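Local coordinates for protein-glutamine gamma-glutamyltransferase 2 (Pagrus major, PDB 1G0D), which probably catalyses calcium-dependent cross-linking of proteins, joining peptide-bound glutamine to the amino group of lysine or to small primary amines, at residues Ile423-Val428 against Glu434-His439; Gly160-Gly165 against Thr290-Asn295; Glu30-Arg35 against Phe40-Gln45. One frame throughout, in Å; residues are numbered along the deposited sequence.

Contact 1 of 3, residues Ile423-Val428 against Glu434-His439; sequences ISTKSV and EDVTLH. With SO4 (sulfate ion), chain B.
Asp435 OD1 is gripped twice by Thr437, a residue that itself packs on Ile423, just before the facing strand. The hydroxyl OG1 of Thr437 approaches Asp435 OD1 at 2.5 Å from the syn side, 22° out of the carboxylate plane, while Thr437 N comes nearly in line with the C-O bond. This is an Asx turn, and it bends the chain just where the second strand of a beta hairpin ends. A short side chain with an acceptor suits that place, since CG anti to the backbone N (chi1 -174°) lies beside the carbonyl carbon, which carries the carboxylate on toward Thr437. Were an alanine here, Thr437 would lose the acceptor of both its N-H and its hydroxyl, and the chain leaving the strand would probably be freer to shift.

The hairpin itself is antiparallel. Thr425 and Glu434 form the hydrogen-bonded pair, with Glu434 N to Thr425 O at 2.9 Å and Thr425 N to Glu434 O at 3.2 Å, and Ser424 faces Asp435 in the non-hydrogen-bonded position. Beyond it, Val436 N reaches Ile423 O at 2.8 Å. Thr425 and Glu434 run side by side, their CG2 and CG 3.8 Å apart, the glutamate's aliphatic part on a methyl; by similarity Glu434 binds calcium. Ile423 crosses both Val436 and Thr437 at about a right angle, and its CG1 comes within 3.4 Å of Thr437 CG2.

Contact 2 of 3, residues Gly160-Gly165 against Thr290-Asn295; sequences GVIYMG and TRPITN. With SO4 (sulfate ion), chain B.
Thr294 turns its OG1 opposite the carbonyl carbon (chi1 -60°) and its CG2 opposite the backbone N, and this sets both branches against Tyr163. OG1 donates a hydrogen bond to Tyr163 O at 2.9 Å, coming in at a bent angle of 126° at the oxygen and tilted from the carbonyl plane, while the methyl CG2 lies against the same oxygen. Threonine suits the spot because one small branched side chain supplies a donor and a methyl together.

Ile162, with CG2 anti to its own backbone N, crosses Thr294 at about a right angle and rests CG2 3.8 Å from Thr294 OG1. Its other branch carries CD1 to Pro292 CB at 4.3 Å, a light apolar touch between the two.

Strands 160-164 and 290-295 run almost parallel, 12° apart with axes 6.6 Å from each other, yet they belong to different sheets. A water bridges the strands: it accepts from Tyr163 N at 3.3 Å and donates to Pro292 O and to Thr294 OG1.

Strand 290-298 is the outermost strand of the sheet in the papain-like catalytic core whose next strand, 329-339, carries the catalytic His332. Arg291 meets a sulfate, probably from the crystallisation liquor, edge-on, NH1 to O4 at 3.1 Å, and also pairs with Glu336. In this buried seam, then, Thr294 OG1 both gives and receives a bond; hydroxyl and water together serve Tyr163 N and O, and the water shares Pro292 O with Thr425 OG1.

Contact 3 of 3, residues Glu30-Arg35 against Phe40-Gln45; sequences ERLIVR and FSITLQ
Phe40 meets Leu32 and Val34 crosswise, its side chain standing at about a right angle to each of theirs. The contact lies inside the N-terminal beta-sandwich, where strand 33-35 edges one sheet and strand 40-46 belongs to the other. The short link between them carries the chain from sheet to sheet, and these side chains meet between the layers.

The two aliphatic residues share the phenylalanine. Leu32 uses the methyl CD2, which comes to 3.9 Å from Phe40 CD2 and nearly as close to CE2, at the CD2-CE2 half of the ring. Val34 works from the base and the CD1-CE1 half: CG2 sits 3.6 Å from Phe40 CB and equally near CG, while CG1 lies 3.8 Å from CD1. Both approaches to the ring are oblique. Phe40 holds CG between its backbone N and carbonyl carbon (chi1 56°), a position that brings the ring in among these methyls. A flat, wide ring suits the place because it can serve two branched neighbours two residues apart on the opposing segment. Leucine and valine, in turn, offer forked ends that fit against it, each reaching one CE atom, on different halves of the ring.

Outside the two segments, the ring also meets that of Phe130, their planes about 60° apart, and touches Leu97 of the neighbouring strand 92-98, so it is held within the apolar filling of the sandwich. Each strand finds its backbone partners in its own sheet, Val34 with His131 and Leu133, Phe40 with Leu97. Between the segments the contact is wholly apolar. Ile42 adds a smaller share further along its strand, its CG2 standing 4.1 Å from the same Leu32 CD2 that touches the phenylalanine.

How the contacts relate
Contacts 1 and 2 form one continuous piece of the catalytic core, their centres 9 Å apart. Residues 423-428 lie along strand 290-295, where Ser424 O probably accepts from Thr294 N at 2.9 Å and Thr425 OG1 probably bonds to Pro292 O. Both contacts also reach the same sulfate, through His439 weakly and through Arg291 more firmly, with Trp351 as a further partner. Thr294's side chain is about 6 Å from that of the active-site His332, whereas contact 1 contains Glu434 of the inferred calcium site. Contact 3 belongs to the N-terminal domain, its centre 36 Å from that of contact 2 and 39 Å from that of contact 1.

Contact 1 of 3, residues Ile423-Val428 against Glu434-His439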
# COMPACT_ATOMS: atom_id res chain seq x y z
N ILE A 423 2.71 -1.86 -14.19
CA ILE A 423 3.04 -2.09 -12.79
C ILE A 423 3.97 -0.95 -12.38
O ILE A 423 5.01 -0.73 -12.98
CB ILE A 423 3.69 -3.46 -12.66
CG1 ILE A 423 3.22 -4.33 -13.83
CG2 ILE A 423 3.34 -4.07 -11.33
CD1 ILE A 423 2.50 -5.59 -13.43
N SER A 424 3.57 -0.20 -11.36
CA SER A 424 4.32 0.96 -10.93
C SER A 424 4.61 0.98 -9.45
O SER A 424 3.85 0.43 -8.66
CB SER A 424 3.50 2.21 -11.24
OG SER A 424 3.38 2.41 -12.64
N THR A 425 5.73 1.61 -9.10
CA THR A 425 6.12 1.79 -7.72
C THR A 425 6.90 3.10 -7.72
O THR A 425 7.37 3.54 -8.76
CB THR A 425 6.98 0.64 -7.18
OG1 THR A 425 7.03 0.73 -5.76
CG2 THR A 425 8.41 0.71 -7.71
N LYS A 426 7.02 3.75 -6.57
CA LYS A 426 7.76 5.01 -6.50
C LYS A 426 9.27 4.81 -6.69
O LYS A 426 9.86 3.82 -6.27
CB LYS A 426 7.51 5.75 -5.17
CG LYS A 426 8.30 7.07 -5.00
CD LYS A 426 8.03 7.74 -3.66
CE LYS A 426 9.12 8.74 -3.29
NZ LYS A 426 10.48 8.14 -3.42
N SER A 427 9.87 5.81 -7.33
CA SER A 427 11.28 5.80 -7.59
C SER A 427 12.10 6.12 -6.34
O SER A 427 11.71 6.94 -5.51
CB SER A 427 11.58 6.84 -8.63
OG SER A 427 12.97 6.96 -8.72
N VAL A 428 13.26 5.49 -6.23
CA VAL A 428 14.13 5.70 -5.11
C VAL A 428 14.69 7.10 -5.07
O VAL A 428 15.08 7.61 -4.00
CB VAL A 428 15.29 4.73 -5.15
CG1 VAL A 428 16.34 5.16 -4.15
CG2 VAL A 428 14.80 3.35 -4.82
N GLU A 434 8.23 4.41 -11.37
CA GLU A 434 9.18 3.45 -11.85
C GLU A 434 8.39 2.30 -12.42
O GLU A 434 7.68 1.62 -11.69
CB GLU A 434 10.02 2.98 -10.67
CG GLU A 434 10.49 1.56 -10.76
CD GLU A 434 11.99 1.50 -10.71
OE1 GLU A 434 12.55 0.51 -10.16
OE2 GLU A 434 12.58 2.48 -11.24
N ASP A 435 8.49 2.06 -13.72
CA ASP A 435 7.75 0.95 -14.29
C ASP A 435 8.45 -0.37 -13.96
O ASP A 435 9.51 -0.68 -14.47
CB ASP A 435 7.57 1.11 -15.79
CG ASP A 435 6.68 0.04 -16.38
OD1 ASP A 435 6.95 -1.15 -16.12
OD2 ASP A 435 5.70 0.38 -17.09
N VAL A 436 7.80 -1.14 -13.13
CA VAL A 436 8.33 -2.38 -12.60
C VAL A 436 7.75 -3.64 -13.30
O VAL A 436 7.98 -4.77 -12.90
CB VAL A 436 8.09 -2.26 -11.06
CG1 VAL A 436 7.16 -3.23 -10.57
CG2 VAL A 436 9.36 -2.30 -10.34
N THR A 437 7.06 -3.43 -14.42
CA THR A 437 6.40 -4.54 -15.12
C THR A 437 7.29 -5.72 -15.45
O THR A 437 6.97 -6.87 -15.16
CB THR A 437 5.69 -4.06 -16.43
OG1 THR A 437 5.04 -2.79 -16.20
CG2 THR A 437 4.61 -5.06 -16.87
N LEU A 438 8.43 -5.45 -16.05
CA LEU A 438 9.30 -6.55 -16.40
C LEU A 438 9.77 -7.44 -15.21
O LEU A 438 10.25 -8.53 -15.43
CB LEU A 438 10.48 -6.01 -17.19
CG LEU A 438 11.33 -7.16 -17.70
CD1 LEU A 438 10.65 -7.86 -18.83
CD2 LEU A 438 12.65 -6.63 -18.16
N HIS A 439 9.63 -6.99 -13.95
CA HIS A 439 10.03 -7.82 -12.80
C HIS A 439 8.99 -8.92 -12.72
O HIS A 439 9.21 -10.00 -12.14
CB HIS A 439 9.88 -7.11 -11.45
CG HIS A 439 10.76 -5.92 -11.24
ND1 HIS A 439 11.68 -5.48 -12.17
CD2 HIS A 439 10.86 -5.08 -10.18
CE1 HIS A 439 12.30 -4.42 -11.70
NE2 HIS A 439 11.83 -4.15 -10.49
S SO4 B . 14.48 -3.43 -7.65
O1 SO4 B . 13.90 -4.66 -7.90
O2 SO4 B . 14.89 -3.41 -6.29
O3 SO4 B . 15.64 -3.48 -8.41
O4 SO4 B . 13.61 -2.38 -8.11
O HOH W 1 14.13 3.64 -8.64

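Contact 2 of 3, residues Gly160-Gly165 against Thr290-Asn295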
# COMPACT_ATOMS: atom_id res chain seq x y z
N GLY A 160 5.43 8.53 0.67
CA GLY A 160 5.45 7.78 -0.56
C GLY A 160 4.48 8.37 -1.58
O GLY A 160 3.93 9.45 -1.40
N VAL A 161 4.32 7.66 -2.67
CA VAL A 161 3.42 8.07 -3.71
C VAL A 161 2.80 6.77 -4.17
O VAL A 161 3.52 5.80 -4.41
CB VAL A 161 4.24 8.74 -4.84
CG1 VAL A 161 3.37 9.00 -6.03
CG2 VAL A 161 4.82 10.03 -4.34
N ILE A 162 1.47 6.69 -4.23
CA ILE A 162 0.84 5.47 -4.72
C ILE A 162 0.21 5.82 -6.07
O ILE A 162 -0.48 6.82 -6.17
CB ILE A 162 -0.23 4.94 -3.74
CG1 ILE A 162 0.41 4.78 -2.35
CG2 ILE A 162 -0.79 3.65 -4.27
CD1 ILE A 162 -0.36 3.97 -1.32
N TYR A 163 0.47 5.05 -7.11
CA TYR A 163 -0.10 5.36 -8.42
C TYR A 163 -1.56 4.86 -8.58
O TYR A 163 -1.96 3.82 -8.00
CB TYR A 163 0.84 4.83 -9.53
CG TYR A 163 2.16 5.54 -9.46
CD1 TYR A 163 2.31 6.81 -9.98
CD2 TYR A 163 3.21 5.02 -8.69
CE1 TYR A 163 3.44 7.56 -9.72
CE2 TYR A 163 4.36 5.77 -8.42
CZ TYR A 163 4.46 7.04 -8.93
OH TYR A 163 5.56 7.80 -8.63
N MET A 164 -2.35 5.63 -9.34
CA MET A 164 -3.75 5.32 -9.55
C MET A 164 -4.16 5.83 -10.88
O MET A 164 -3.32 6.24 -11.66
CB MET A 164 -4.59 6.00 -8.49
CG MET A 164 -4.40 5.33 -7.18
SD MET A 164 -5.30 6.05 -5.83
CE MET A 164 -6.43 7.17 -6.66
N GLY A 165 -5.47 5.83 -11.11
CA GLY A 165 -6.01 6.27 -12.39
C GLY A 165 -6.20 5.09 -13.33
O GLY A 165 -6.68 4.05 -12.91
N THR A 290 9.72 -2.42 2.34
CA THR A 290 8.42 -2.52 1.64
C THR A 290 8.07 -1.36 0.68
O THR A 290 8.41 -0.19 0.92
CB THR A 290 7.29 -2.67 2.74
OG1 THR A 290 7.57 -3.81 3.56
CG2 THR A 290 5.90 -2.81 2.15
N ARG A 291 7.41 -1.66 -0.42
CA ARG A 291 6.98 -0.59 -1.32
C ARG A 291 5.64 -0.92 -1.96
O ARG A 291 5.41 -2.03 -2.44
CB ARG A 291 7.97 -0.37 -2.44
CG ARG A 291 8.45 -1.63 -3.10
CD ARG A 291 9.34 -1.30 -4.25
NE ARG A 291 9.69 -2.50 -4.98
CZ ARG A 291 10.62 -2.56 -5.93
NH1 ARG A 291 11.31 -1.47 -6.25
NH2 ARG A 291 10.84 -3.71 -6.54
N PRO A 292 4.70 0.04 -1.94
CA PRO A 292 3.40 -0.21 -2.55
C PRO A 292 3.49 -0.30 -4.06
O PRO A 292 3.99 0.64 -4.69
CB PRO A 292 2.56 0.99 -2.13
CG PRO A 292 3.30 1.55 -0.98
CD PRO A 292 4.74 1.36 -1.31
N ILE A 293 3.04 -1.42 -4.63
CA ILE A 293 3.05 -1.51 -6.09
C ILE A 293 1.61 -1.48 -6.64
O ILE A 293 0.70 -2.02 -6.02
CB ILE A 293 3.83 -2.74 -6.64
CG1 ILE A 293 2.92 -3.86 -6.81
CG2 ILE A 293 5.06 -3.11 -5.83
CD1 ILE A 293 2.98 -4.17 -8.23
N THR A 294 1.42 -0.81 -7.79
CA THR A 294 0.09 -0.69 -8.43
C THR A 294 0.04 -1.39 -9.78
O THR A 294 0.93 -1.24 -10.60
CB THR A 294 -0.30 0.79 -8.66
OG1 THR A 294 -0.34 1.47 -7.41
CG2 THR A 294 -1.65 0.90 -9.21
N ASN A 295 -1.02 -2.14 -10.03
CA ASN A 295 -1.17 -2.88 -11.28
C ASN A 295 -2.27 -2.26 -12.08
O ASN A 295 -3.36 -2.04 -11.54
CB ASN A 295 -1.57 -4.30 -10.95
CG ASN A 295 -1.57 -5.19 -12.15
OD1 ASN A 295 -0.82 -4.96 -13.10
ND2 ASN A 295 -2.43 -6.21 -12.14
S SO4 B . 14.48 -3.43 -7.65
O1 SO4 B . 13.90 -4.66 -7.90
O2 SO4 B . 14.89 -3.41 -6.29
O3 SO4 B . 15.64 -3.48 -8.41
O4 SO4 B . 13.61 -2.38 -8.11
O HOH W 2 2.11 2.35 -6.34

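Contact 3 of 3, residues Glu30-Arg35 against Phe40-Gln45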
# COMPACT_ATOMS: atom_id res chain seq x y z
N GLU A 30 13.76 8.68 24.25
CA GLU A 30 13.68 8.37 25.66
C GLU A 30 13.50 6.90 25.98
O GLU A 30 13.60 6.52 27.15
CB GLU A 30 12.58 9.19 26.31
CG GLU A 30 12.58 10.69 25.93
CD GLU A 30 13.96 11.38 26.07
OE1 GLU A 30 14.76 10.99 26.97
OE2 GLU A 30 14.23 12.32 25.28
N ARG A 31 13.21 6.06 24.98
CA ARG A 31 13.11 4.62 25.25
C ARG A 31 13.97 3.84 24.27
O ARG A 31 14.04 4.20 23.09
CB ARG A 31 11.68 4.13 25.21
CG ARG A 31 10.86 4.65 24.09
CD ARG A 31 9.48 3.98 24.13
NE ARG A 31 8.66 4.36 22.98
CZ ARG A 31 7.63 3.65 22.55
NH1 ARG A 31 6.95 4.08 21.49
NH2 ARG A 31 7.27 2.54 23.19
N LEU A 32 14.62 2.79 24.77
CA LEU A 32 15.50 1.98 23.96
C LEU A 32 14.77 1.14 22.92
O LEU A 32 14.04 0.23 23.26
CB LEU A 32 16.33 1.05 24.86
CG LEU A 32 17.40 0.14 24.23
CD1 LEU A 32 18.52 0.94 23.58
CD2 LEU A 32 17.98 -0.74 25.31
N ILE A 33 14.96 1.49 21.64
CA ILE A 33 14.37 0.76 20.52
C ILE A 33 15.56 0.34 19.65
O ILE A 33 16.22 1.14 19.00
CB ILE A 33 13.43 1.63 19.74
CG1 ILE A 33 12.43 2.29 20.69
CG2 ILE A 33 12.77 0.78 18.68
CD1 ILE A 33 11.66 3.42 20.09
N VAL A 34 15.79 -0.96 19.62
CA VAL A 34 16.93 -1.58 18.97
C VAL A 34 16.60 -2.47 17.75
O VAL A 34 15.47 -2.88 17.61
CB VAL A 34 17.59 -2.35 20.16
CG1 VAL A 34 17.83 -3.82 19.85
CG2 VAL A 34 18.79 -1.55 20.66
N ARG A 35 17.55 -2.75 16.86
CA ARG A 35 17.31 -3.66 15.71
C ARG A 35 18.17 -4.93 15.93
O ARG A 35 19.22 -4.85 16.55
CB ARG A 35 17.67 -2.98 14.38
CG ARG A 35 16.93 -1.67 14.18
CD ARG A 35 16.92 -1.21 12.73
NE ARG A 35 16.12 -0.00 12.56
CZ ARG A 35 14.90 0.06 11.98
NH1 ARG A 35 14.29 -1.02 11.52
NH2 ARG A 35 14.30 1.24 11.83
N PHE A 40 24.04 -3.58 21.38
CA PHE A 40 23.65 -2.34 22.02
C PHE A 40 24.30 -2.25 23.41
O PHE A 40 24.53 -3.28 24.04
CB PHE A 40 22.10 -2.16 22.03
CG PHE A 40 21.29 -3.28 22.67
CD1 PHE A 40 20.98 -4.44 21.96
CD2 PHE A 40 20.78 -3.15 23.96
CE1 PHE A 40 20.17 -5.45 22.54
CE2 PHE A 40 19.99 -4.13 24.54
CZ PHE A 40 19.69 -5.29 23.82
N SER A 41 24.66 -1.05 23.87
CA SER A 41 25.32 -0.91 25.18
C SER A 41 24.55 -0.08 26.19
O SER A 41 24.16 1.05 25.92
CB SER A 41 26.69 -0.28 25.02
OG SER A 41 27.41 -0.95 24.03
N ILE A 42 24.39 -0.63 27.38
CA ILE A 42 23.67 0.02 28.45
C ILE A 42 24.60 0.02 29.64
O ILE A 42 25.61 -0.68 29.61
CB ILE A 42 22.35 -0.77 28.77
CG1 ILE A 42 22.67 -2.16 29.33
CG2 ILE A 42 21.50 -0.95 27.45
CD1 ILE A 42 21.53 -2.81 30.13
N THR A 43 24.31 0.80 30.67
CA THR A 43 25.19 0.82 31.84
C THR A 43 24.47 0.56 33.16
O THR A 43 23.30 0.86 33.30
CB THR A 43 25.87 2.17 32.01
OG1 THR A 43 24.93 3.21 31.71
CG2 THR A 43 27.07 2.25 31.11
N LEU A 44 25.19 0.00 34.11
CA LEU A 44 24.68 -0.27 35.44
C LEU A 44 25.41 0.73 36.30
O LEU A 44 26.62 0.57 36.50
CB LEU A 44 25.16 -1.62 35.94
CG LEU A 44 24.52 -2.95 35.74
CD1 LEU A 44 24.75 -3.80 36.96
CD2 LEU A 44 23.07 -2.76 35.47
N GLN A 45 24.72 1.76 36.81
CA GLN A 45 25.40 2.70 37.72
C GLN A 45 25.40 2.07 39.10
O GLN A 45 24.34 1.84 39.68
CB GLN A 45 24.70 4.04 37.78
CG GLN A 45 25.69 5.17 37.97
CD GLN A 45 25.30 6.11 39.11
OE1 GLN A 45 24.42 6.96 38.94
NE2 GLN A 45 25.96 5.97 40.27